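Local coordinates for protein vacuolar aminopeptidase 1 (Saccharomyces cerevisiae, PDB 5JGF) that removes N-terminal amino acids, preferably neutral or hydrophobic ones, from peptides using zinc, and is the major cargo of the cytoplasm-to-vacuole targeting pathway, at residues D[95-99]-D[236-240]; D[137-143]-D[232-236]; D[364-368]-D[445-451]; D[392-398]-D[454-459]. All coordinates share one frame; numbering follows the deposited sequence.

Interactions 1 and 2 are neighbours in one six-stranded antiparallel sheet: both use strand 233-242, which lies between strands 96-99 and 132-140, and they share M236. Their centres are about 17 Å apart, and D237 N meets R137 O at 2.9 Å. Interactions 3 and 4 both use helix 448-468 on the other side of the chain's centre; their centres are about 14 Å apart, while those of interactions 1 and 3 are about 30 Å apart. In interaction 1 the side chain of T96 lies about 11 Å from a bound zinc ion and about 8 Å from that of the zinc ligand E299. P365 of interaction 3 is about 11 Å, side chain to side chain, from H347, which probably binds substrate.

Interaction 1: residues D[95-99]-D[236-240]; sequences LTVKL and MDLDL
K98 carries the charged part of this strand pairing, reaching two aspartates of 236-240. Its chain bends at chi2 (-75°), so that K98 and D239 run alongside each other. K98 NZ meets D239 OD2 on the syn lone pair at 2.7 Å. The same nitrogen reaches D237 OD1 at 3.1 Å, 28° out of the carboxylate plane, completing a salt-bridge network. A water accepts from K98 NZ and donates to D237 OD2, which is also bonded to the hydroxyl of Y26. With an alanine in place of K98, D237 and D239 would probably lose their shared positive partner, two carboxylates left close together. Backbone bonds fix the register: L240 N donates to V97 O at 2.8 Å and L99 N to L238 O at 3.1 Å. Apolar contacts lie beside them. V97 CB and L240 CB, on the face turned from K98 and D239, are 4.0 Å apart. L99 spreads its two methyls, CD1 against L240 CG at 4.0 Å and CD2 against M236 CE at 3.9 Å. Strand 112-119 flanks 96-99 on its other edge, and V383 of a second subunit packs on D237. This is antiparallel pairing inside the six-stranded sheet, distinct from the mixed sheet of the zinc-binding part of the fold and consistent with the subunit-contacting domain of M18 peptidases.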
loop_
_atom_site.group_PDB
_atom_site.type_symbol
_atom_site.label_atom_id
_atom_site.label_comp_id
_atom_site.label_asym_id
_atom_site.label_seq_id
_atom_site.Cartn_x
_atom_site.Cartn_y
_atom_site.Cartn_z
ATOM N N LEU D 95 -34.680 -13.321 13.558
ATOM C CA LEU D 95 -33.268 -13.597 13.785
ATOM C C LEU D 95 -33.112 -14.167 15.186
ATOM O O LEU D 95 -33.715 -13.671 16.141
ATOM C CB LEU D 95 -32.434 -12.320 13.649
ATOM C CG LEU D 95 -31.696 -12.158 12.317
ATOM C CD1 LEU D 95 -32.702 -12.125 11.171
ATOM C CD2 LEU D 95 -30.867 -10.877 12.340
ATOM N N THR D 96 -32.309 -15.217 15.308
ATOM C CA THR D 96 -32.102 -15.834 16.602
ATOM C C THR D 96 -30.798 -16.620 16.618
ATOM O O THR D 96 -29.979 -16.508 15.702
ATOM C CB THR D 96 -33.299 -16.763 16.962
ATOM O OG1 THR D 96 -33.187 -17.190 18.321
ATOM C CG2 THR D 96 -33.330 -17.990 16.055
ATOM N N VAL D 97 -30.605 -17.398 17.676
ATOM C CA VAL D 97 -29.414 -18.227 17.828
ATOM C C VAL D 97 -29.923 -19.638 18.098
ATOM O O VAL D 97 -30.769 -19.841 18.967
ATOM C CB VAL D 97 -28.538 -17.731 19.005
ATOM C CG1 VAL D 97 -27.396 -18.697 19.254
ATOM C CG2 VAL D 97 -27.992 -16.347 18.690
ATOM N N LYS D 98 -29.414 -20.604 17.343
ATOM C CA LYS D 98 -29.849 -21.995 17.467
ATOM C C LYS D 98 -28.816 -22.892 18.127
ATOM O O LYS D 98 -27.633 -22.814 17.806
ATOM C CB LYS D 98 -30.141 -22.568 16.075
ATOM C CG LYS D 98 -31.278 -21.910 15.315
ATOM C CD LYS D 98 -32.611 -22.344 15.889
ATOM C CE LYS D 98 -33.772 -21.932 14.998
ATOM N NZ LYS D 98 -35.048 -22.484 15.538
ATOM N N LEU D 99 -29.250 -23.750 19.046
ATOM C CA LEU D 99 -28.303 -24.682 19.644
ATOM C C LEU D 99 -27.905 -25.616 18.508
ATOM O O LEU D 99 -28.735 -25.958 17.665
ATOM C CB LEU D 99 -28.951 -25.501 20.764
ATOM C CG LEU D 99 -28.703 -25.013 22.189
ATOM C CD1 LEU D 99 -29.416 -23.687 22.405
ATOM C CD2 LEU D 99 -29.199 -26.056 23.178
ATOM N N MET D 236 -34.373 -32.122 19.696
ATOM C CA MET D 236 -34.826 -30.791 20.067
ATOM C C MET D 236 -34.345 -29.714 19.109
ATOM O O MET D 236 -33.321 -29.861 18.446
ATOM C CB MET D 236 -34.392 -30.456 21.497
ATOM C CG MET D 236 -32.956 -30.790 21.818
ATOM S SD MET D 236 -32.564 -30.489 23.563
ATOM C CE MET D 236 -31.110 -29.491 23.358
ATOM N N ASP D 237 -35.124 -28.642 19.035
ATOM C CA ASP D 237 -34.841 -27.492 18.184
ATOM C C ASP D 237 -35.049 -26.307 19.118
ATOM O O ASP D 237 -36.165 -25.812 19.268
ATOM C CB ASP D 237 -35.840 -27.445 17.021
ATOM C CG ASP D 237 -35.590 -26.285 16.071
ATOM O OD1 ASP D 237 -34.695 -25.459 16.347
ATOM O OD2 ASP D 237 -36.302 -26.197 15.045
ATOM N N LEU D 238 -33.967 -25.872 19.760
ATOM C CA LEU D 238 -34.035 -24.771 20.717
ATOM C C LEU D 238 -33.302 -23.513 20.262
ATOM O O LEU D 238 -32.290 -23.592 19.565
ATOM C CB LEU D 238 -33.458 -25.220 22.066
ATOM C CG LEU D 238 -34.032 -26.512 22.665
ATOM C CD1 LEU D 238 -33.368 -26.798 24.011
ATOM C CD2 LEU D 238 -35.540 -26.376 22.830
ATOM N N ASP D 239 -33.836 -22.362 20.671
ATOM C CA ASP D 239 -33.271 -21.049 20.361
ATOM C C ASP D 239 -32.745 -20.435 21.647
ATOM O O ASP D 239 -33.105 -20.856 22.748
ATOM C CB ASP D 239 -34.335 -20.039 19.908
ATOM C CG ASP D 239 -35.012 -20.391 18.611
ATOM O OD1 ASP D 239 -35.880 -19.587 18.213
ATOM O OD2 ASP D 239 -34.699 -21.423 17.994
ATOM N N LEU D 240 -31.910 -19.416 21.479
ATOM C CA LEU D 240 -31.422 -18.611 22.587
ATOM C C LEU D 240 -31.990 -17.266 22.158
ATOM O O LEU D 240 -31.872 -16.886 20.990
ATOM C CB LEU D 240 -29.897 -18.548 22.640
ATOM C CG LEU D 240 -29.182 -19.774 23.200
ATOM C CD1 LEU D 240 -27.724 -19.399 23.450
ATOM C CD2 LEU D 240 -29.839 -20.225 24.511
HETATM O O HOH W 1 -35.084 -24.626 13.268
HETATM O O HOH W 2 -31.419 -27.142 18.901
HETATM O O HOH W 3 -31.980 -25.739 17.066
#

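Interaction 2: residues D[137-143]-D[232-236]; sequences RLLYKKK and ELIQM
E232 grips K141, K142 and K143, just past a classic beta bulge in the antiparallel pairing of strands 132-140 and 233-242. Its CB lies 3.3 Å from K141 O, and CG stays near the same carbonyl. CG stands anti to the carbonyl carbon (chi1 -54°) and the chain is extended beyond it, which carries the carboxylate out to K142 and K143. CD comes 3.2 Å from K142 NZ. OE1 takes that ammonium on its syn lone pair at 2.8 Å, a salt bridge, and also accepts from E229 N. OE2 receives K143 N on its anti lone pair at 2.7 Å. K142, bent at chi2 and chi3, curls back to deliver its ammonium. A leucine in place of E232 would probably leave the K142 ammonium without its carboxylate and the K143 amide without its acceptor, freeing residues 141-143 to shift. The E232 backbone adds its own grip: K141 N donates to E232 O at 2.8 Å, in the carbonyl plane. At the bulge, L139 O faces both I234 and Q235, accepting from I234 N at 2.9 Å and only weakly from Q235 N. Across the subunit boundary, Q235 NE2 bonds E390 and K141 pairs with E391, both of a second subunit. L138, which packs on V222 and A226 of helix 216-226, flanks M236, with L138 CD2 pressed to 3.4 Å from M236 CB.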
loop_
_atom_site.group_PDB
_atom_site.type_symbol
_atom_site.label_atom_id
_atom_site.label_comp_id
_atom_site.label_asym_id
_atom_site.label_seq_id
_atom_site.Cartn_x
_atom_site.Cartn_y
_atom_site.Cartn_z
ATOM N N ARG D 137 -38.814 -26.321 20.674
ATOM C CA ARG D 137 -39.506 -27.597 20.576
ATOM C C ARG D 137 -38.681 -28.804 21.002
ATOM O O ARG D 137 -37.520 -28.949 20.617
ATOM C CB ARG D 137 -39.978 -27.789 19.134
ATOM C CG ARG D 137 -40.815 -29.031 18.892
ATOM C CD ARG D 137 -41.164 -29.155 17.418
ATOM N NE ARG D 137 -42.264 -30.085 17.201
ATOM C CZ ARG D 137 -42.771 -30.382 16.010
ATOM N NH1 ARG D 137 -43.777 -31.242 15.916
ATOM N NH2 ARG D 137 -42.274 -29.827 14.915
ATOM N N LEU D 138 -39.292 -29.663 21.809
ATOM C CA LEU D 138 -38.644 -30.890 22.254
ATOM C C LEU D 138 -39.453 -32.046 21.693
ATOM O O LEU D 138 -40.682 -32.006 21.710
ATOM C CB LEU D 138 -38.653 -31.013 23.780
ATOM C CG LEU D 138 -37.892 -30.021 24.655
ATOM C CD1 LEU D 138 -37.972 -30.497 26.103
ATOM C CD2 LEU D 138 -36.436 -29.921 24.211
ATOM N N LEU D 139 -38.768 -33.059 21.177
ATOM C CA LEU D 139 -39.455 -34.242 20.671
ATOM C C LEU D 139 -39.135 -35.330 21.683
ATOM O O LEU D 139 -37.974 -35.521 22.047
ATOM C CB LEU D 139 -38.937 -34.639 19.285
ATOM C CG LEU D 139 -39.240 -33.691 18.122
ATOM C CD1 LEU D 139 -38.735 -34.306 16.822
ATOM C CD2 LEU D 139 -40.741 -33.435 18.038
ATOM N N TYR D 140 -40.159 -36.028 22.160
ATOM C CA TYR D 140 -39.930 -37.079 23.138
ATOM C C TYR D 140 -40.799 -38.303 22.898
ATOM O O TYR D 140 -41.752 -38.270 22.119
ATOM C CB TYR D 140 -40.173 -36.550 24.557
ATOM C CG TYR D 140 -41.611 -36.184 24.856
ATOM C CD1 TYR D 140 -42.139 -34.955 24.459
ATOM C CD2 TYR D 140 -42.447 -37.073 25.531
ATOM C CE1 TYR D 140 -43.466 -34.619 24.732
ATOM C CE2 TYR D 140 -43.773 -36.750 25.805
ATOM C CZ TYR D 140 -44.277 -35.524 25.406
ATOM O OH TYR D 140 -45.586 -35.204 25.684
ATOM N N LYS D 141 -40.453 -39.387 23.580
ATOM C CA LYS D 141 -41.179 -40.642 23.464
ATOM C C LYS D 141 -41.340 -41.204 24.869
ATOM O O LYS D 141 -40.363 -41.608 25.497
ATOM C CB LYS D 141 -40.387 -41.610 22.579
ATOM C CG LYS D 141 -41.008 -42.981 22.391
ATOM C CD LYS D 141 -40.385 -43.697 21.198
ATOM C CE LYS D 141 -38.881 -43.869 21.356
ATOM N NZ LYS D 141 -38.271 -44.501 20.152
ATOM N N LYS D 142 -42.573 -41.205 25.368
ATOM C CA LYS D 142 -42.838 -41.710 26.710
ATOM C C LYS D 142 -42.349 -43.142 26.860
ATOM O O LYS D 142 -42.547 -43.975 25.975
ATOM C CB LYS D 142 -44.335 -41.631 27.033
ATOM C CG LYS D 142 -44.875 -40.208 27.190
ATOM C CD LYS D 142 -44.090 -39.401 28.229
ATOM C CE LYS D 142 -44.196 -39.991 29.631
ATOM N NZ LYS D 142 -43.407 -39.201 30.627
ATOM N N LYS D 143 -41.698 -43.412 27.987
ATOM C CA LYS D 143 -41.164 -44.734 28.280
ATOM C C LYS D 143 -42.226 -45.810 28.077
ATOM O O LYS D 143 -43.371 -45.655 28.500
ATOM C CB LYS D 143 -40.645 -44.774 29.721
ATOM C CG LYS D 143 -40.002 -46.089 30.123
ATOM C CD LYS D 143 -39.401 -46.007 31.519
ATOM C CE LYS D 143 -38.729 -47.316 31.910
ATOM N NZ LYS D 143 -38.050 -47.228 33.234
ATOM N N GLU D 232 -36.572 -40.013 27.912
ATOM C CA GLU D 232 -37.614 -39.868 26.905
ATOM C C GLU D 232 -37.307 -38.840 25.816
ATOM O O GLU D 232 -37.984 -38.802 24.791
ATOM C CB GLU D 232 -38.939 -39.536 27.594
ATOM C CG GLU D 232 -39.301 -40.544 28.682
ATOM C CD GLU D 232 -40.602 -40.221 29.391
ATOM O OE1 GLU D 232 -40.743 -39.089 29.899
ATOM O OE2 GLU D 232 -41.481 -41.107 29.450
ATOM N N LEU D 233 -36.288 -38.013 26.032
ATOM C CA LEU D 233 -35.918 -37.001 25.041
ATOM C C LEU D 233 -35.237 -37.641 23.833
ATOM O O LEU D 233 -34.272 -38.391 23.986
ATOM C CB LEU D 233 -34.976 -35.969 25.665
ATOM C CG LEU D 233 -35.474 -35.175 26.877
ATOM C CD1 LEU D 233 -34.352 -34.271 27.371
ATOM C CD2 LEU D 233 -36.701 -34.352 26.506
ATOM N N ILE D 234 -35.738 -37.342 22.634
ATOM C CA ILE D 234 -35.168 -37.888 21.398
ATOM C C ILE D 234 -34.485 -36.848 20.509
ATOM O O ILE D 234 -33.499 -37.156 19.842
ATOM C CB ILE D 234 -36.243 -38.626 20.562
ATOM C CG1 ILE D 234 -36.329 -40.080 21.017
ATOM C CG2 ILE D 234 -35.910 -38.579 19.081
ATOM C CD1 ILE D 234 -37.538 -40.367 21.831
ATOM N N GLN D 235 -35.022 -35.632 20.486
ATOM C CA GLN D 235 -34.452 -34.543 19.688
ATOM C C GLN D 235 -34.998 -33.201 20.152
ATOM O O GLN D 235 -35.963 -33.141 20.913
ATOM C CB GLN D 235 -34.770 -34.718 18.198
ATOM C CG GLN D 235 -33.625 -35.294 17.364
ATOM C CD GLN D 235 -32.311 -34.564 17.592
ATOM O OE1 GLN D 235 -32.295 -33.375 17.919
ATOM N NE2 GLN D 235 -31.200 -35.270 17.412
ATOM N N MET D 236 -34.373 -32.122 19.696
ATOM C CA MET D 236 -34.826 -30.791 20.067
ATOM C C MET D 236 -34.345 -29.714 19.109
ATOM O O MET D 236 -33.321 -29.861 18.446
ATOM C CB MET D 236 -34.392 -30.456 21.497
ATOM C CG MET D 236 -32.956 -30.790 21.818
ATOM S SD MET D 236 -32.564 -30.489 23.563
ATOM C CE MET D 236 -31.110 -29.491 23.358
#

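Interaction 3: residues D[364-368]-D[445-451]; sequences VPNVG and GSKDVGL
N366 meets the segment 445-451 with both its backbone and its side chain. Its amide N donates to D448 OD1 at 3.0 Å, nearly straight (170°), on the syn side but 35° out of the carboxylate plane. In return the side-chain oxygen N366 OD1 accepts K447 N at 2.8 Å, the donor tilted from the carbonyl plane. The two bonds run in opposite senses and clasp the loop to residues 447 and 448, where the chain enters helix 448-468. N366 CG is anti to its carbonyl carbon (chi1 -51°), which turns OD1 in over G445, whose CA is 3.1 Å away; any side chain on G445 would clash with this oxygen. K447 CB lies beside the same amide, the two side chains crossing at about a right angle. Farther along, L451 CD1 presses against the peptide at N366 C at 3.4 Å, while P365 CB rests near G445 CA.

The second shell positions these groups. One water accepts from V367 N and lies 2.6 Å from D448 OD2, within reach of V364 O. A second links N366 O to K447 NZ. The amide of N366 is held at its other end, ND2 bonding to H254 O, and K447 forms a cation-pi contact with Y8. P365 and V364 touch Y111 and F190 of a third subunit. The contact belongs to the alpha/beta zinc-peptidase fold, where the loop ahead of strand 369-372, at a subunit boundary, is held against the start of the last helix.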
loop_
_atom_site.group_PDB
_atom_site.type_symbol
_atom_site.label_atom_id
_atom_site.label_comp_id
_atom_site.label_asym_id
_atom_site.label_seq_id
_atom_site.Cartn_x
_atom_site.Cartn_y
_atom_site.Cartn_z
ATOM N N VAL D 364 -42.380 7.711 9.367
ATOM C CA VAL D 364 -42.106 8.184 10.713
ATOM C C VAL D 364 -43.048 7.420 11.638
ATOM O O VAL D 364 -43.985 6.767 11.177
ATOM C CB VAL D 364 -42.323 9.707 10.839
ATOM C CG1 VAL D 364 -41.347 10.435 9.915
ATOM C CG2 VAL D 364 -43.760 10.074 10.493
ATOM N N PRO D 365 -42.813 7.485 12.954
ATOM C CA PRO D 365 -43.663 6.769 13.909
ATOM C C PRO D 365 -45.094 7.272 14.096
ATOM O O PRO D 365 -45.388 8.449 13.902
ATOM C CB PRO D 365 -42.879 6.873 15.220
ATOM C CG PRO D 365 -41.458 7.181 14.784
ATOM C CD PRO D 365 -41.669 8.112 13.636
ATOM N N ASN D 366 -45.965 6.344 14.477
ATOM C CA ASN D 366 -47.362 6.622 14.797
ATOM C C ASN D 366 -48.234 7.330 13.768
ATOM O O ASN D 366 -49.120 8.111 14.126
ATOM C CB ASN D 366 -47.401 7.386 16.124
ATOM C CG ASN D 366 -46.598 6.688 17.205
ATOM O OD1 ASN D 366 -46.763 5.491 17.433
ATOM N ND2 ASN D 366 -45.722 7.429 17.872
ATOM N N VAL D 367 -48.006 7.041 12.494
ATOM C CA VAL D 367 -48.795 7.650 11.432
ATOM C C VAL D 367 -49.653 6.610 10.722
ATOM O O VAL D 367 -50.867 6.772 10.604
ATOM C CB VAL D 367 -47.887 8.350 10.403
ATOM C CG1 VAL D 367 -48.698 8.779 9.187
ATOM C CG2 VAL D 367 -47.227 9.562 11.052
ATOM N N GLY D 368 -49.022 5.538 10.254
ATOM C CA GLY D 368 -49.768 4.504 9.562
ATOM C C GLY D 368 -48.885 3.519 8.825
ATOM O O GLY D 368 -47.658 3.572 8.920
ATOM N N GLY D 445 -43.338 2.763 16.764
ATOM C CA GLY D 445 -44.186 3.699 17.478
ATOM C C GLY D 445 -45.126 2.947 18.403
ATOM O O GLY D 445 -45.560 1.844 18.084
ATOM N N SER D 446 -45.446 3.536 19.553
ATOM C CA SER D 446 -46.358 2.884 20.492
ATOM C C SER D 446 -47.782 2.765 19.925
ATOM O O SER D 446 -48.561 1.926 20.376
ATOM C CB SER D 446 -46.382 3.643 21.820
ATOM O OG SER D 446 -46.734 5.003 21.629
ATOM N N LYS D 447 -48.119 3.598 18.943
ATOM C CA LYS D 447 -49.439 3.556 18.303
ATOM C C LYS D 447 -49.462 2.688 17.040
ATOM O O LYS D 447 -50.528 2.367 16.512
ATOM C CB LYS D 447 -49.892 4.969 17.891
ATOM C CG LYS D 447 -50.472 5.857 18.977
ATOM C CD LYS D 447 -51.268 7.015 18.354
ATOM C CE LYS D 447 -52.392 6.487 17.453
ATOM N NZ LYS D 447 -53.313 7.578 17.021
ATOM N N ASP D 448 -48.288 2.314 16.549
ATOM C CA ASP D 448 -48.207 1.544 15.315
ATOM C C ASP D 448 -48.828 0.151 15.278
ATOM O O ASP D 448 -49.313 -0.277 14.232
ATOM C CB ASP D 448 -46.755 1.520 14.830
ATOM C CG ASP D 448 -46.350 2.844 14.201
ATOM O OD1 ASP D 448 -45.274 3.385 14.531
ATOM O OD2 ASP D 448 -47.128 3.352 13.368
ATOM N N VAL D 449 -48.834 -0.561 16.397
ATOM C CA VAL D 449 -49.468 -1.876 16.407
ATOM C C VAL D 449 -50.954 -1.651 16.102
ATOM O O VAL D 449 -51.529 -2.300 15.226
ATOM C CB VAL D 449 -49.337 -2.567 17.785
ATOM C CG1 VAL D 449 -50.135 -3.864 17.795
ATOM C CG2 VAL D 449 -47.870 -2.854 18.085
ATOM N N GLY D 450 -51.556 -0.703 16.816
ATOM C CA GLY D 450 -52.963 -0.394 16.616
ATOM C C GLY D 450 -53.277 0.143 15.231
ATOM O O GLY D 450 -54.285 -0.228 14.630
ATOM N N LEU D 451 -52.426 1.026 14.718
ATOM C CA LEU D 451 -52.654 1.585 13.392
ATOM C C LEU D 451 -52.540 0.477 12.344
ATOM O O LEU D 451 -53.229 0.505 11.320
ATOM C CB LEU D 451 -51.647 2.707 13.109
ATOM C CG LEU D 451 -51.831 3.967 13.969
ATOM C CD1 LEU D 451 -50.650 4.905 13.771
ATOM C CD2 LEU D 451 -53.134 4.666 13.597
HETATM O O HOH W 4 -46.240 4.987 11.523
HETATM O O HOH W 5 -52.044 8.483 14.749
#

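Interaction 4: residues D[392-398]-D[454-459]; sequences LARRNGD and KFFNGF
Two helices cross here, 383-396 ending against the flank of 448-468, the short segments inclined at 103° with axes 9.9 Å apart. Helix 383-396 gives way at G397, the first residue to leave helical angles, with positive phi, and the chain turns so that D398 faces the second helix. D398 OD1 pairs with K454 NZ at 3.0 Å, a salt bridge with only a weak hydrogen bond, and the same ammonium makes a weak bond to G397 O. K454, bent at chi3 and chi4, folds over to meet the carboxylate from the opposite direction. The other oxygen is gripped more firmly: N396 ND2 donates to D398 OD2 at 2.7 Å, nearly in its own amide plane, and a water bridges D398 OD2 to F455 O. D398 OD2 also lies 3.8 Å from F455 CD1. N396 comes down on bare backbone, its ND2 3.6 Å from G458 CA; a side chain there would collide with that amide. Away from the charges, L392 stands with CG anti to its backbone N (chi1 -173°), which places CD2 at the edge of the F459 ring, 3.8 Å from F459 CD1. F455 and F459 in turn pack on L341 and I339 of strand 339-347. A lysine close to the carbonyls that close helix 383-396 probably balances the negative end of that helix as well as D398, while L392 and the phenylalanines supply the apolar part of the contact.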
loop_
_atom_site.group_PDB
_atom_site.type_symbol
_atom_site.label_atom_id
_atom_site.label_comp_id
_atom_site.label_asym_id
_atom_site.label_seq_id
_atom_site.Cartn_x
_atom_site.Cartn_y
_atom_site.Cartn_z
ATOM N N LEU D 392 -57.894 2.542 -0.737
ATOM C CA LEU D 392 -58.356 1.777 0.413
ATOM C C LEU D 392 -58.170 2.594 1.696
ATOM O O LEU D 392 -59.053 2.639 2.555
ATOM C CB LEU D 392 -57.555 0.478 0.502
ATOM C CG LEU D 392 -57.945 -0.583 1.524
ATOM C CD1 LEU D 392 -59.353 -1.088 1.236
ATOM C CD2 LEU D 392 -56.944 -1.728 1.452
ATOM N N ALA D 393 -57.016 3.242 1.818
ATOM C CA ALA D 393 -56.717 4.052 2.993
ATOM C C ALA D 393 -57.624 5.279 3.069
ATOM O O ALA D 393 -58.136 5.610 4.140
ATOM C CB ALA D 393 -55.254 4.484 2.976
ATOM N N ARG D 394 -57.820 5.950 1.937
ATOM C CA ARG D 394 -58.676 7.133 1.908
ATOM C C ARG D 394 -60.086 6.787 2.376
ATOM O O ARG D 394 -60.724 7.575 3.071
ATOM C CB ARG D 394 -58.721 7.739 0.499
ATOM C CG ARG D 394 -57.416 8.412 0.070
ATOM C CD ARG D 394 -57.603 9.276 -1.174
ATOM N NE ARG D 394 -57.886 8.489 -2.370
ATOM C CZ ARG D 394 -56.955 7.983 -3.175
ATOM N NH1 ARG D 394 -55.670 8.181 -2.919
ATOM N NH2 ARG D 394 -57.315 7.277 -4.239
ATOM N N ARG D 395 -60.564 5.603 2.006
ATOM C CA ARG D 395 -61.900 5.166 2.398
ATOM C C ARG D 395 -62.011 4.802 3.877
ATOM O O ARG D 395 -63.022 5.102 4.515
ATOM C CB ARG D 395 -62.339 3.956 1.563
ATOM C CG ARG D 395 -62.530 4.238 0.083
ATOM C CD ARG D 395 -63.187 3.052 -0.608
ATOM N NE ARG D 395 -63.348 3.260 -2.044
ATOM C CZ ARG D 395 -63.995 2.424 -2.851
ATOM N NH1 ARG D 395 -64.547 1.320 -2.363
ATOM N NH2 ARG D 395 -64.087 2.690 -4.148
ATOM N N ASN D 396 -60.973 4.169 4.421
ATOM C CA ASN D 396 -60.972 3.731 5.819
ATOM C C ASN D 396 -60.426 4.765 6.797
ATOM O O ASN D 396 -60.425 4.539 8.006
ATOM C CB ASN D 396 -60.164 2.431 5.954
ATOM C CG ASN D 396 -60.497 1.652 7.228
ATOM O OD1 ASN D 396 -61.669 1.418 7.535
ATOM N ND2 ASN D 396 -59.463 1.226 7.960
ATOM N N GLY D 397 -59.962 5.897 6.283
ATOM C CA GLY D 397 -59.423 6.914 7.163
ATOM C C GLY D 397 -58.044 6.542 7.677
ATOM O O GLY D 397 -57.675 6.888 8.800
ATOM N N ASP D 398 -57.284 5.817 6.862
ATOM C CA ASP D 398 -55.932 5.424 7.240
ATOM C C ASP D 398 -54.942 6.291 6.486
ATOM O O ASP D 398 -55.255 6.832 5.425
ATOM C CB ASP D 398 -55.649 3.964 6.877
ATOM C CG ASP D 398 -56.478 2.991 7.676
ATOM O OD1 ASP D 398 -56.457 3.074 8.922
ATOM O OD2 ASP D 398 -57.140 2.136 7.053
ATOM N N LYS D 454 -55.718 -1.620 12.465
ATOM C CA LYS D 454 -56.774 -0.825 11.853
ATOM C C LYS D 454 -56.700 -0.889 10.333
ATOM O O LYS D 454 -57.712 -1.083 9.660
ATOM C CB LYS D 454 -56.677 0.629 12.329
ATOM C CG LYS D 454 -57.788 1.533 11.813
ATOM C CD LYS D 454 -57.747 2.893 12.506
ATOM C CE LYS D 454 -57.592 4.035 11.514
ATOM N NZ LYS D 454 -58.716 4.110 10.539
ATOM N N PHE D 455 -55.500 -0.743 9.785
ATOM C CA PHE D 455 -55.349 -0.796 8.342
ATOM C C PHE D 455 -55.703 -2.169 7.772
ATOM O O PHE D 455 -56.456 -2.268 6.804
ATOM C CB PHE D 455 -53.920 -0.445 7.931
ATOM C CG PHE D 455 -53.674 -0.611 6.466
ATOM C CD1 PHE D 455 -54.178 0.311 5.557
ATOM C CD2 PHE D 455 -52.992 -1.723 5.989
ATOM C CE1 PHE D 455 -54.009 0.125 4.191
ATOM C CE2 PHE D 455 -52.820 -1.919 4.624
ATOM C CZ PHE D 455 -53.330 -0.994 3.723
ATOM N N PHE D 456 -55.155 -3.226 8.367
ATOM C CA PHE D 456 -55.410 -4.586 7.895
ATOM C C PHE D 456 -56.879 -4.971 8.022
ATOM O O PHE D 456 -57.402 -5.731 7.204
ATOM C CB PHE D 456 -54.544 -5.583 8.671
ATOM C CG PHE D 456 -53.071 -5.469 8.375
ATOM C CD1 PHE D 456 -52.133 -5.604 9.393
ATOM C CD2 PHE D 456 -52.626 -5.234 7.078
ATOM C CE1 PHE D 456 -50.768 -5.505 9.124
ATOM C CE2 PHE D 456 -51.261 -5.133 6.798
ATOM C CZ PHE D 456 -50.334 -5.268 7.823
ATOM N N ASN D 457 -57.538 -4.451 9.052
ATOM C CA ASN D 457 -58.954 -4.731 9.269
ATOM C C ASN D 457 -59.706 -4.090 8.105
ATOM O O ASN D 457 -60.598 -4.702 7.509
ATOM C CB ASN D 457 -59.423 -4.125 10.594
ATOM C CG ASN D 457 -60.846 -4.530 10.957
ATOM O OD1 ASN D 457 -61.597 -3.746 11.528
ATOM N ND2 ASN D 457 -61.212 -5.765 10.637
ATOM N N GLY D 458 -59.321 -2.858 7.780
ATOM C CA GLY D 458 -59.944 -2.147 6.677
ATOM C C GLY D 458 -59.729 -2.869 5.359
ATOM O O GLY D 458 -60.585 -2.834 4.470
ATOM N N PHE D 459 -58.578 -3.524 5.224
ATOM C CA PHE D 459 -58.267 -4.271 4.011
ATOM C C PHE D 459 -59.254 -5.419 3.807
ATOM O O PHE D 459 -59.831 -5.568 2.730
ATOM C CB PHE D 459 -56.847 -4.845 4.077
ATOM C CG PHE D 459 -56.564 -5.877 3.018
ATOM C CD1 PHE D 459 -56.386 -5.504 1.690
ATOM C CD2 PHE D 459 -56.498 -7.229 3.347
ATOM C CE1 PHE D 459 -56.142 -6.464 0.703
ATOM C CE2 PHE D 459 -56.258 -8.195 2.371
ATOM C CZ PHE D 459 -56.078 -7.813 1.046
HETATM O O HOH W 6 -57.497 -0.054 5.243
#